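Long-range contact in PaxB (PDB 6EK4), which is probably one component of a two-component alpha-helical pore-forming toxin of the YaxAB type, which perforates target membranes: residues P15-I29 with E294-A308. Residues are numbered along the deposited sequence; the frame is centred on the assembly and turned at random.
Sequences PEINVKTLSQAVKNI and ERTTLLLQAAKLEQA
Gln301 of helix 294-308 meets Leu22 and Asn18 where the extended residues 15-18 lead into helix 19-29. Its CB lies against Leu22, 3.7 Å from both CG and CD1 of that leucine. CG then passes the Asn18 carbonyl, and a bend at chi2 turns the amide back toward the Asn18 backbone. At the tip, OE1 accepts a hydrogen bond from Asn18 N (2.7 Å); the donor stands 45° out of the carbonyl plane rather than on a lone pair. The bond holds the backbone of the very residue whose OD1 caps the helix through weak bonds from Lys20 N and Thr21 N. Ile17 CG2 also packs against OE1 of Gln301, while Ile17 CD1 lies against the backbone at Lys304 and is 3.7 Å from Leu305 CD2.

Further along, the helices run roughly antiparallel, their axes 8.2 Å apart at 144°, and interlock knobs-into-holes. Leu22 sits among Leu298, Gln301, Ala302 and Leu305, touching CD1 of Leu305 tip to tip with its own CD1. In return, Leu298 fills the hole formed by Leu22, Ala25, Val26 and Ile29. At the far end Asn28 ND2 makes two weak bonds to the Glu294 carboxylate, whose plane is turned 70° from the amide.

The contact lays the N-terminal helix 19-35 on the long helix 247-321. Helix 42-73 touches Ile29 and Ala302, helix 326-348 packs on Ile17 and Val19, and helix 101-141 meets Leu299 and Glu306, completing an all-helical bundle.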
# COMPACT_ATOMS: atom_id res chain seq x y z
N PRO A 15 -6.21 -8.14 -27.09
CA PRO A 15 -6.34 -7.30 -25.89
C PRO A 15 -5.40 -6.09 -25.89
O PRO A 15 -4.28 -6.19 -26.38
CB PRO A 15 -5.97 -8.25 -24.74
CG PRO A 15 -6.04 -9.62 -25.31
CD PRO A 15 -5.72 -9.49 -26.76
N GLU A 16 -5.87 -4.97 -25.35
CA GLU A 16 -5.01 -3.80 -25.15
C GLU A 16 -4.29 -3.97 -23.82
O GLU A 16 -4.92 -4.00 -22.76
CB GLU A 16 -5.84 -2.51 -25.15
CG GLU A 16 -5.02 -1.22 -25.16
CD GLU A 16 -4.40 -0.89 -26.52
OE1 GLU A 16 -3.80 0.20 -26.64
OE2 GLU A 16 -4.49 -1.70 -27.46
N ILE A 17 -2.96 -4.08 -23.88
CA ILE A 17 -2.14 -4.35 -22.70
C ILE A 17 -1.20 -3.18 -22.43
O ILE A 17 -0.52 -2.70 -23.33
CB ILE A 17 -1.31 -5.65 -22.88
CG1 ILE A 17 -2.20 -6.78 -23.40
CG2 ILE A 17 -0.65 -6.04 -21.56
CD1 ILE A 17 -1.49 -8.11 -23.58
N ASN A 18 -1.19 -2.73 -21.17
CA ASN A 18 -0.25 -1.71 -20.71
C ASN A 18 0.80 -2.36 -19.81
O ASN A 18 0.53 -2.64 -18.64
CB ASN A 18 -1.01 -0.60 -19.97
CG ASN A 18 -0.17 0.66 -19.78
OD1 ASN A 18 1.05 0.61 -19.72
ND2 ASN A 18 -0.85 1.80 -19.68
N VAL A 19 1.98 -2.60 -20.37
CA VAL A 19 3.07 -3.24 -19.62
C VAL A 19 3.72 -2.32 -18.58
O VAL A 19 4.41 -2.79 -17.67
CB VAL A 19 4.16 -3.83 -20.55
CG1 VAL A 19 3.59 -4.99 -21.35
CG2 VAL A 19 4.74 -2.77 -21.47
N LYS A 20 3.51 -1.01 -18.72
CA LYS A 20 3.97 -0.04 -17.72
C LYS A 20 3.16 -0.19 -16.44
O LYS A 20 3.73 -0.22 -15.34
CB LYS A 20 3.86 1.39 -18.25
CG LYS A 20 4.59 2.42 -17.40
CD LYS A 20 4.35 3.84 -17.90
CE LYS A 20 5.18 4.85 -17.12
NZ LYS A 20 4.73 6.25 -17.35
N THR A 21 1.84 -0.29 -16.58
CA THR A 21 0.96 -0.55 -15.44
C THR A 21 1.29 -1.88 -14.77
O THR A 21 1.19 -2.01 -13.55
CB THR A 21 -0.52 -0.55 -15.89
OG1 THR A 21 -0.84 0.71 -16.49
CG2 THR A 21 -1.45 -0.80 -14.71
N LEU A 22 1.71 -2.86 -15.58
CA LEU A 22 2.12 -4.17 -15.07
C LEU A 22 3.42 -4.05 -14.28
O LEU A 22 3.50 -4.51 -13.14
CB LEU A 22 2.30 -5.16 -16.24
CG LEU A 22 2.24 -6.66 -15.93
CD1 LEU A 22 2.21 -7.45 -17.23
CD2 LEU A 22 3.40 -7.12 -15.06
N SER A 23 4.43 -3.44 -14.89
CA SER A 23 5.77 -3.34 -14.29
C SER A 23 5.82 -2.38 -13.10
O SER A 23 6.56 -2.62 -12.14
CB SER A 23 6.80 -2.93 -15.34
OG SER A 23 6.93 -3.92 -16.34
N GLN A 24 5.06 -1.29 -13.18
CA GLN A 24 4.99 -0.32 -12.08
C GLN A 24 4.34 -0.93 -10.84
O GLN A 24 4.73 -0.63 -9.72
CB GLN A 24 4.23 0.94 -12.51
CG GLN A 24 4.20 2.06 -11.48
CD GLN A 24 5.58 2.63 -11.18
OE1 GLN A 24 6.28 3.08 -12.08
NE2 GLN A 24 5.96 2.61 -9.91
N ALA A 25 3.34 -1.79 -11.06
CA ALA A 25 2.68 -2.49 -9.96
C ALA A 25 3.63 -3.47 -9.28
O ALA A 25 3.60 -3.61 -8.05
CB ALA A 25 1.45 -3.23 -10.47
N VAL A 26 4.47 -4.13 -10.07
CA VAL A 26 5.51 -5.03 -9.53
C VAL A 26 6.54 -4.22 -8.74
O VAL A 26 7.00 -4.67 -7.68
CB VAL A 26 6.20 -5.82 -10.66
CG1 VAL A 26 7.41 -6.60 -10.14
CG2 VAL A 26 5.22 -6.77 -11.33
N LYS A 27 6.90 -3.05 -9.25
CA LYS A 27 7.81 -2.13 -8.56
C LYS A 27 7.23 -1.66 -7.23
O LYS A 27 7.94 -1.57 -6.23
CB LYS A 27 8.12 -0.93 -9.47
CG LYS A 27 9.04 0.13 -8.89
CD LYS A 27 10.45 -0.40 -8.67
CE LYS A 27 11.42 0.73 -8.34
NZ LYS A 27 12.82 0.24 -8.22
N ASN A 28 5.93 -1.36 -7.22
CA ASN A 28 5.24 -0.90 -6.02
C ASN A 28 5.10 -1.98 -4.96
O ASN A 28 5.13 -1.69 -3.76
CB ASN A 28 3.85 -0.34 -6.37
CG ASN A 28 3.92 0.93 -7.20
OD1 ASN A 28 4.92 1.65 -7.19
ND2 ASN A 28 2.84 1.21 -7.93
N ILE A 29 4.93 -3.23 -5.39
CA ILE A 29 4.84 -4.36 -4.47
C ILE A 29 6.17 -4.58 -3.75
O ILE A 29 6.20 -4.84 -2.55
CB ILE A 29 4.37 -5.65 -5.18
CG1 ILE A 29 2.88 -5.55 -5.52
CG2 ILE A 29 4.61 -6.88 -4.31
CD1 ILE A 29 2.40 -6.57 -6.53
N GLU A 294 -2.27 -3.77 -5.82
CA GLU A 294 -1.21 -3.74 -6.83
C GLU A 294 -1.10 -5.09 -7.54
O GLU A 294 -0.83 -5.15 -8.74
CB GLU A 294 0.14 -3.36 -6.21
CG GLU A 294 0.20 -1.95 -5.63
CD GLU A 294 0.22 -0.85 -6.67
OE1 GLU A 294 0.27 -1.15 -7.88
OE2 GLU A 294 0.18 0.33 -6.27
N ARG A 295 -1.30 -6.18 -6.79
CA ARG A 295 -1.30 -7.52 -7.36
C ARG A 295 -2.46 -7.72 -8.32
O ARG A 295 -2.31 -8.35 -9.37
CB ARG A 295 -1.34 -8.59 -6.26
CG ARG A 295 -1.40 -10.01 -6.80
CD ARG A 295 -1.21 -11.05 -5.71
NE ARG A 295 -2.30 -11.03 -4.73
CZ ARG A 295 -2.48 -11.95 -3.78
NH1 ARG A 295 -1.64 -12.97 -3.66
NH2 ARG A 295 -3.50 -11.84 -2.94
N THR A 296 -3.63 -7.20 -7.95
CA THR A 296 -4.81 -7.26 -8.81
C THR A 296 -4.57 -6.50 -10.12
O THR A 296 -4.99 -6.95 -11.19
CB THR A 296 -6.06 -6.70 -8.10
OG1 THR A 296 -6.30 -7.45 -6.90
CG2 THR A 296 -7.29 -6.78 -9.00
N THR A 297 -3.89 -5.36 -10.03
CA THR A 297 -3.61 -4.52 -11.19
C THR A 297 -2.68 -5.21 -12.19
O THR A 297 -2.93 -5.18 -13.40
CB THR A 297 -3.01 -3.17 -10.78
OG1 THR A 297 -3.96 -2.43 -10.00
CG2 THR A 297 -2.62 -2.34 -12.00
N LEU A 298 -1.61 -5.82 -11.69
CA LEU A 298 -0.63 -6.48 -12.56
C LEU A 298 -1.18 -7.77 -13.17
O LEU A 298 -0.86 -8.10 -14.31
CB LEU A 298 0.69 -6.75 -11.81
CG LEU A 298 0.77 -7.93 -10.83
CD1 LEU A 298 1.23 -9.22 -11.51
CD2 LEU A 298 1.71 -7.59 -9.68
N LEU A 299 -2.01 -8.49 -12.42
CA LEU A 299 -2.62 -9.74 -12.90
C LEU A 299 -3.62 -9.52 -14.05
O LEU A 299 -3.76 -10.38 -14.91
CB LEU A 299 -3.30 -10.48 -11.74
CG LEU A 299 -2.37 -11.26 -10.81
CD1 LEU A 299 -3.12 -11.77 -9.59
CD2 LEU A 299 -1.69 -12.41 -11.54
N LEU A 300 -4.30 -8.37 -14.04
CA LEU A 300 -5.16 -7.97 -15.17
C LEU A 300 -4.34 -7.84 -16.45
O LEU A 300 -4.76 -8.31 -17.51
CB LEU A 300 -5.87 -6.64 -14.87
CG LEU A 300 -7.29 -6.70 -14.29
CD1 LEU A 300 -7.48 -7.83 -13.29
CD2 LEU A 300 -7.64 -5.36 -13.65
N GLN A 301 -3.18 -7.21 -16.35
CA GLN A 301 -2.27 -7.06 -17.49
C GLN A 301 -1.60 -8.39 -17.82
O GLN A 301 -1.36 -8.69 -18.99
CB GLN A 301 -1.19 -6.01 -17.19
CG GLN A 301 -1.73 -4.62 -16.88
CD GLN A 301 -2.49 -4.00 -18.03
OE1 GLN A 301 -2.23 -4.30 -19.20
NE2 GLN A 301 -3.43 -3.12 -17.71
N ALA A 302 -1.30 -9.18 -16.79
CA ALA A 302 -0.66 -10.48 -16.97
C ALA A 302 -1.59 -11.49 -17.65
O ALA A 302 -1.15 -12.27 -18.49
CB ALA A 302 -0.20 -11.03 -15.63
N ALA A 303 -2.86 -11.46 -17.27
CA ALA A 303 -3.86 -12.35 -17.85
C ALA A 303 -4.09 -12.05 -19.33
O ALA A 303 -4.37 -12.96 -20.12
CB ALA A 303 -5.17 -12.26 -17.08
N LYS A 304 -3.98 -10.78 -19.71
CA LYS A 304 -4.14 -10.36 -21.10
C LYS A 304 -2.98 -10.83 -21.99
O LYS A 304 -3.17 -11.04 -23.19
CB LYS A 304 -4.31 -8.84 -21.20
CG LYS A 304 -5.65 -8.34 -20.68
CD LYS A 304 -5.70 -6.82 -20.64
CE LYS A 304 -7.00 -6.32 -20.03
NZ LYS A 304 -7.11 -4.83 -20.07
N LEU A 305 -1.79 -10.97 -21.41
CA LEU A 305 -0.64 -11.52 -22.13
C LEU A 305 -0.86 -13.01 -22.42
O LEU A 305 -0.63 -13.47 -23.54
CB LEU A 305 0.65 -11.33 -21.34
CG LEU A 305 1.17 -9.89 -21.21
CD1 LEU A 305 2.18 -9.79 -20.09
CD2 LEU A 305 1.77 -9.41 -22.52
N GLU A 306 -1.29 -13.75 -21.41
CA GLU A 306 -1.65 -15.16 -21.57
C GLU A 306 -2.75 -15.33 -22.62
O GLU A 306 -2.67 -16.22 -23.47
CB GLU A 306 -2.12 -15.75 -20.23
CG GLU A 306 -2.37 -17.25 -20.24
CD GLU A 306 -3.08 -17.75 -19.00
OE1 GLU A 306 -3.21 -16.98 -18.01
OE2 GLU A 306 -3.53 -18.92 -19.00
N GLN A 307 -3.76 -14.47 -22.54
CA GLN A 307 -4.88 -14.49 -23.49
C GLN A 307 -4.40 -14.21 -24.91
O GLN A 307 -4.80 -14.89 -25.85
CB GLN A 307 -5.94 -13.47 -23.07
CG GLN A 307 -7.23 -13.53 -23.88
CD GLN A 307 -8.26 -12.51 -23.43
OE1 GLN A 307 -8.22 -12.02 -22.30
NE2 GLN A 307 -9.18 -12.17 -24.32
N ALA A 308 -3.54 -13.20 -25.05
CA ALA A 308 -3.00 -12.82 -26.36
C ALA A 308 -2.28 -13.97 -27.05
O ALA A 308 -2.50 -14.22 -28.24
CB ALA A 308 -2.06 -11.63 -26.21